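Local coordinates for protein gluconokinase (Sinorhizobium meliloti, PDB 3T61) that probably catalyses the ATP-dependent phosphorylation of D-gluconate to 6-phospho-D-gluconate, as a member of the GntK/GntV family of gluconokinases, at residues A[19-32]-A[83-96]. Sequence-based numbering, arbitrary orientation.
With PO4 (phosphate ion), chain C.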
loop_
_atom_site.group_PDB
_atom_site.type_symbol
_atom_site.label_atom_id
_atom_site.label_comp_id
_atom_site.label_asym_id
_atom_site.label_seq_id
_atom_site.Cartn_x
_atom_site.Cartn_y
_atom_site.Cartn_z
ATOM N N GLY A 19 14.288 24.765 -0.439
ATOM C CA GLY A 19 13.972 23.878 0.664
ATOM C C GLY A 19 13.120 22.722 0.181
ATOM O O GLY A 19 12.723 22.689 -0.982
ATOM N N SER A 20 12.837 21.779 1.071
ATOM C CA SER A 20 12.033 20.620 0.720
ATOM C C SER A 20 10.559 20.972 0.515
ATOM O O SER A 20 10.030 21.879 1.157
ATOM C CB SER A 20 12.186 19.538 1.792
ATOM O OG SER A 20 13.408 18.840 1.615
ATOM N N ILE A 21 9.908 20.248 -0.390
ATOM C CA ILE A 21 8.502 20.484 -0.703
ATOM C C ILE A 21 7.637 19.240 -0.489
ATOM O O ILE A 21 7.967 18.161 -0.979
ATOM C CB ILE A 21 8.304 20.877 -2.196
ATOM C CG1 ILE A 21 9.258 21.998 -2.601
ATOM C CG2 ILE A 21 6.853 21.273 -2.437
ATOM C CD1 ILE A 21 9.055 23.266 -1.842
ATOM N N VAL A 22 6.532 19.394 0.234
ATOM C CA VAL A 22 5.607 18.289 0.416
ATOM C C VAL A 22 4.345 18.595 -0.403
ATOM O O VAL A 22 3.744 19.660 -0.238
ATOM C CB VAL A 22 5.173 18.114 1.885
ATOM C CG1 VAL A 22 4.027 17.089 1.960
ATOM C CG2 VAL A 22 6.350 17.643 2.745
ATOM N N VAL A 23 3.957 17.691 -1.300
ATOM C CA VAL A 23 2.728 17.885 -2.074
ATOM C C VAL A 23 1.703 17.030 -1.336
ATOM O O VAL A 23 1.815 15.807 -1.311
ATOM C CB VAL A 23 2.880 17.408 -3.545
ATOM C CG1 VAL A 23 1.610 17.750 -4.348
ATOM C CG2 VAL A 23 4.096 18.079 -4.184
HETATM N N MSE A 24 0.727 17.691 -0.713
HETATM C CA MSE A 24 -0.303 17.030 0.081
HETATM C C MSE A 24 -1.690 17.058 -0.559
HETATM O O MSE A 24 -1.877 17.588 -1.653
HETATM C CB MSE A 24 -0.379 17.676 1.470
HETATM C CG MSE A 24 -0.887 19.115 1.415
HETATM SE SE MSE A 24 -1.086 19.918 3.125
HETATM C CE MSE A 24 -2.721 19.019 3.596
ATOM N N GLY A 25 -2.661 16.487 0.147
ATOM C CA GLY A 25 -4.015 16.422 -0.365
ATOM C C GLY A 25 -4.511 14.991 -0.235
ATOM O O GLY A 25 -3.690 14.070 -0.118
ATOM N N VAL A 26 -5.832 14.799 -0.257
ATOM C CA VAL A 26 -6.424 13.466 -0.110
ATOM C C VAL A 26 -6.012 12.507 -1.214
ATOM O O VAL A 26 -5.485 12.919 -2.251
ATOM C CB VAL A 26 -7.983 13.501 -0.068
ATOM C CG1 VAL A 26 -8.459 14.338 1.117
ATOM C CG2 VAL A 26 -8.537 14.043 -1.391
ATOM N N SER A 27 -6.259 11.223 -0.979
ATOM C CA SER A 27 -5.918 10.191 -1.945
ATOM C C SER A 27 -6.649 10.464 -3.252
ATOM O O SER A 27 -7.836 10.791 -3.244
ATOM C CB SER A 27 -6.307 8.815 -1.406
ATOM O OG SER A 27 -5.397 7.825 -1.877
ATOM N N GLY A 28 -5.924 10.356 -4.365
ATOM C CA GLY A 28 -6.510 10.599 -5.672
ATOM C C GLY A 28 -6.489 12.044 -6.152
ATOM O O GLY A 28 -6.995 12.348 -7.238
ATOM N N SER A 29 -5.914 12.940 -5.356
ATOM C CA SER A 29 -5.846 14.355 -5.728
ATOM C C SER A 29 -4.753 14.635 -6.752
ATOM O O SER A 29 -4.753 15.682 -7.391
ATOM C CB SER A 29 -5.627 15.218 -4.483
ATOM O OG SER A 29 -4.436 14.837 -3.811
ATOM N N GLY A 30 -3.819 13.699 -6.899
ATOM C CA GLY A 30 -2.743 13.850 -7.872
ATOM C C GLY A 30 -1.380 14.269 -7.322
ATOM O O GLY A 30 -0.570 14.828 -8.054
ATOM N N LYS A 31 -1.119 13.999 -6.043
ATOM C CA LYS A 31 0.155 14.373 -5.436
ATOM C C LYS A 31 1.369 13.837 -6.182
ATOM O O LYS A 31 2.335 14.571 -6.397
ATOM C CB LYS A 31 0.223 13.921 -3.975
ATOM C CG LYS A 31 -0.789 14.582 -3.054
ATOM C CD LYS A 31 -0.693 14.070 -1.605
ATOM C CE LYS A 31 -0.948 12.572 -1.491
ATOM N NZ LYS A 31 -2.369 12.239 -1.780
ATOM N N SER A 32 1.356 12.563 -6.564
ATOM C CA SER A 32 2.512 12.018 -7.283
ATOM C C SER A 32 2.737 12.672 -8.654
ATOM O O SER A 32 3.881 12.958 -9.005
ATOM C CB SER A 32 2.408 10.488 -7.433
ATOM O OG SER A 32 1.219 10.130 -8.114
ATOM N N LEU A 83 12.803 14.396 4.679
ATOM C CA LEU A 83 12.726 15.844 4.552
ATOM C C LEU A 83 13.877 16.544 5.278
ATOM O O LEU A 83 14.175 17.711 5.005
ATOM C CB LEU A 83 11.374 16.345 5.089
ATOM C CG LEU A 83 10.129 15.971 4.261
ATOM C CD1 LEU A 83 8.853 16.346 5.005
ATOM C CD2 LEU A 83 10.193 16.671 2.913
ATOM N N ALA A 84 14.532 15.824 6.184
ATOM C CA ALA A 84 15.637 16.384 6.957
ATOM C C ALA A 84 16.992 16.392 6.252
ATOM O O ALA A 84 17.955 16.948 6.774
ATOM C CB ALA A 84 15.759 15.651 8.289
ATOM N N SER A 85 17.080 15.781 5.078
ATOM C CA SER A 85 18.346 15.753 4.355
ATOM C C SER A 85 18.837 17.173 4.062
ATOM O O SER A 85 18.064 18.134 4.135
ATOM C CB SER A 85 18.193 14.967 3.046
ATOM O OG SER A 85 17.216 15.543 2.195
ATOM N N ARG A 86 20.124 17.305 3.749
ATOM C CA ARG A 86 20.701 18.611 3.440
ATOM C C ARG A 86 20.062 19.185 2.180
ATOM O O ARG A 86 19.411 20.232 2.219
ATOM C CB ARG A 86 22.213 18.505 3.221
ATOM C CG ARG A 86 23.061 18.472 4.484
ATOM C CD ARG A 86 24.529 18.642 4.116
ATOM N NE ARG A 86 25.402 18.770 5.280
ATOM C CZ ARG A 86 26.707 19.020 5.210
ATOM N NH1 ARG A 86 27.293 19.170 4.029
ATOM N NH2 ARG A 86 27.427 19.121 6.320
ATOM N N GLU A 87 20.254 18.490 1.064
ATOM C CA GLU A 87 19.702 18.925 -0.212
ATOM C C GLU A 87 18.180 18.781 -0.233
ATOM O O GLU A 87 17.621 17.854 0.355
ATOM C CB GLU A 87 20.328 18.118 -1.349
ATOM C CG GLU A 87 21.848 18.217 -1.388
ATOM C CD GLU A 87 22.467 17.424 -2.524
ATOM O OE1 GLU A 87 22.284 17.812 -3.699
ATOM O OE2 GLU A 87 23.137 16.408 -2.237
ATOM N N PRO A 88 17.494 19.712 -0.912
ATOM C CA PRO A 88 16.034 19.740 -1.039
ATOM C C PRO A 88 15.436 18.514 -1.718
ATOM O O PRO A 88 16.017 17.949 -2.649
ATOM C CB PRO A 88 15.785 21.011 -1.848
ATOM C CG PRO A 88 16.921 21.889 -1.451
ATOM C CD PRO A 88 18.083 20.927 -1.499
ATOM N N VAL A 89 14.264 18.111 -1.246
ATOM C CA VAL A 89 13.572 16.970 -1.817
ATOM C C VAL A 89 12.082 17.289 -1.939
ATOM O O VAL A 89 11.559 18.124 -1.205
ATOM C CB VAL A 89 13.764 15.694 -0.933
ATOM C CG1 VAL A 89 13.105 15.880 0.426
ATOM C CG2 VAL A 89 13.197 14.489 -1.627
ATOM N N VAL A 90 11.410 16.646 -2.889
ATOM C CA VAL A 90 9.976 16.833 -3.056
ATOM C C VAL A 90 9.319 15.512 -2.677
ATOM O O VAL A 90 9.618 14.478 -3.269
ATOM C CB VAL A 90 9.597 17.159 -4.506
ATOM C CG1 VAL A 90 8.099 17.320 -4.602
ATOM C CG2 VAL A 90 10.316 18.420 -4.975
ATOM N N VAL A 91 8.424 15.541 -1.695
ATOM C CA VAL A 91 7.765 14.316 -1.259
ATOM C C VAL A 91 6.249 14.389 -1.280
ATOM O O VAL A 91 5.663 15.342 -0.781
ATOM C CB VAL A 91 8.161 13.931 0.197
ATOM C CG1 VAL A 91 7.453 12.639 0.601
ATOM C CG2 VAL A 91 9.674 13.771 0.315
ATOM N N SER A 92 5.621 13.365 -1.850
ATOM C CA SER A 92 4.175 13.292 -1.874
ATOM C C SER A 92 3.742 12.662 -0.541
ATOM O O SER A 92 4.219 11.599 -0.148
ATOM C CB SER A 92 3.693 12.448 -3.064
ATOM O OG SER A 92 4.204 11.125 -3.028
ATOM N N CYS A 93 2.842 13.341 0.156
ATOM C CA CYS A 93 2.353 12.876 1.434
ATOM C C CYS A 93 1.042 13.589 1.739
ATOM O O CYS A 93 1.008 14.810 1.840
ATOM C CB CYS A 93 3.396 13.179 2.521
ATOM S SG CYS A 93 2.846 12.800 4.176
ATOM N N SER A 94 -0.032 12.821 1.887
ATOM C CA SER A 94 -1.354 13.376 2.164
ATOM C C SER A 94 -1.350 14.435 3.269
ATOM O O SER A 94 -2.041 15.452 3.149
ATOM C CB SER A 94 -2.338 12.248 2.496
ATOM O OG SER A 94 -1.799 11.347 3.433
ATOM N N ALA A 95 -0.594 14.188 4.343
ATOM C CA ALA A 95 -0.453 15.134 5.460
ATOM C C ALA A 95 -1.760 15.806 5.865
ATOM O O ALA A 95 -1.819 17.029 6.049
ATOM C CB ALA A 95 0.576 16.197 5.085
ATOM N N LEU A 96 -2.788 14.985 6.045
ATOM C CA LEU A 96 -4.120 15.457 6.367
ATOM C C LEU A 96 -4.343 16.304 7.612
ATOM O O LEU A 96 -5.056 17.304 7.546
ATOM C CB LEU A 96 -5.080 14.260 6.365
ATOM C CG LEU A 96 -5.141 13.479 5.043
ATOM C CD1 LEU A 96 -6.292 12.512 5.103
ATOM C CD2 LEU A 96 -5.321 14.429 3.857
HETATM P P PO4 C . -2.530 10.654 -5.358
HETATM O O1 PO4 C . -0.992 10.418 -5.931
HETATM O O2 PO4 C . -2.635 11.946 -4.377
HETATM O O3 PO4 C . -3.403 10.943 -6.624
HETATM O O4 PO4 C . -3.090 9.422 -4.484
#
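Ile21 and Val91 join the parallel strands 21-24 and 90-92, where Val91 N bonds to Ile21 O at 2.8 Å. The ladder continues with Val23 N to Val91 O and Cys93 N to Val23 O, and beyond the strands Gly25 N reaches Ser94 O at 3.2 Å. A side chain at Gly25 would run into Ser29 OG and the preceding carbonyl O. Branched valines suit this extended, buried backbone. With one methyl anti to its backbone N (chi1 171°), Val22 turns the other, CG2, to Leu83 CD1 at 3.6 Å, the two side chains crossing at about a right angle. On the face of Ile21 and Val23, Val23 CG2 meets Val90 CG1 at 4.1 Å. Small Ser92 lets Lys31 CB come within 3.9 Å of Ser92 CB, while the serine OG accepts a hydrogen bond from Gly49 N. Packing thins toward the solvent-exposed loop Ala84 to Glu87; near it Ser20 OG accepts Val89 N.

At the opposite end Lys31 bends at chi3 (-61°) and chi4, laying CE 3.5 Å from Ser94 N and bringing NZ to phosphate O2 (2.6 Å) and Gly25 O. A methionine in its place would probably leave the phosphate without its ammonium partner and Gly25 O without this donor. Backbone amides of Gly28, Gly30, Lys31 and Ser32 also hold the anion, consistent with a kinase P-loop (Walker A).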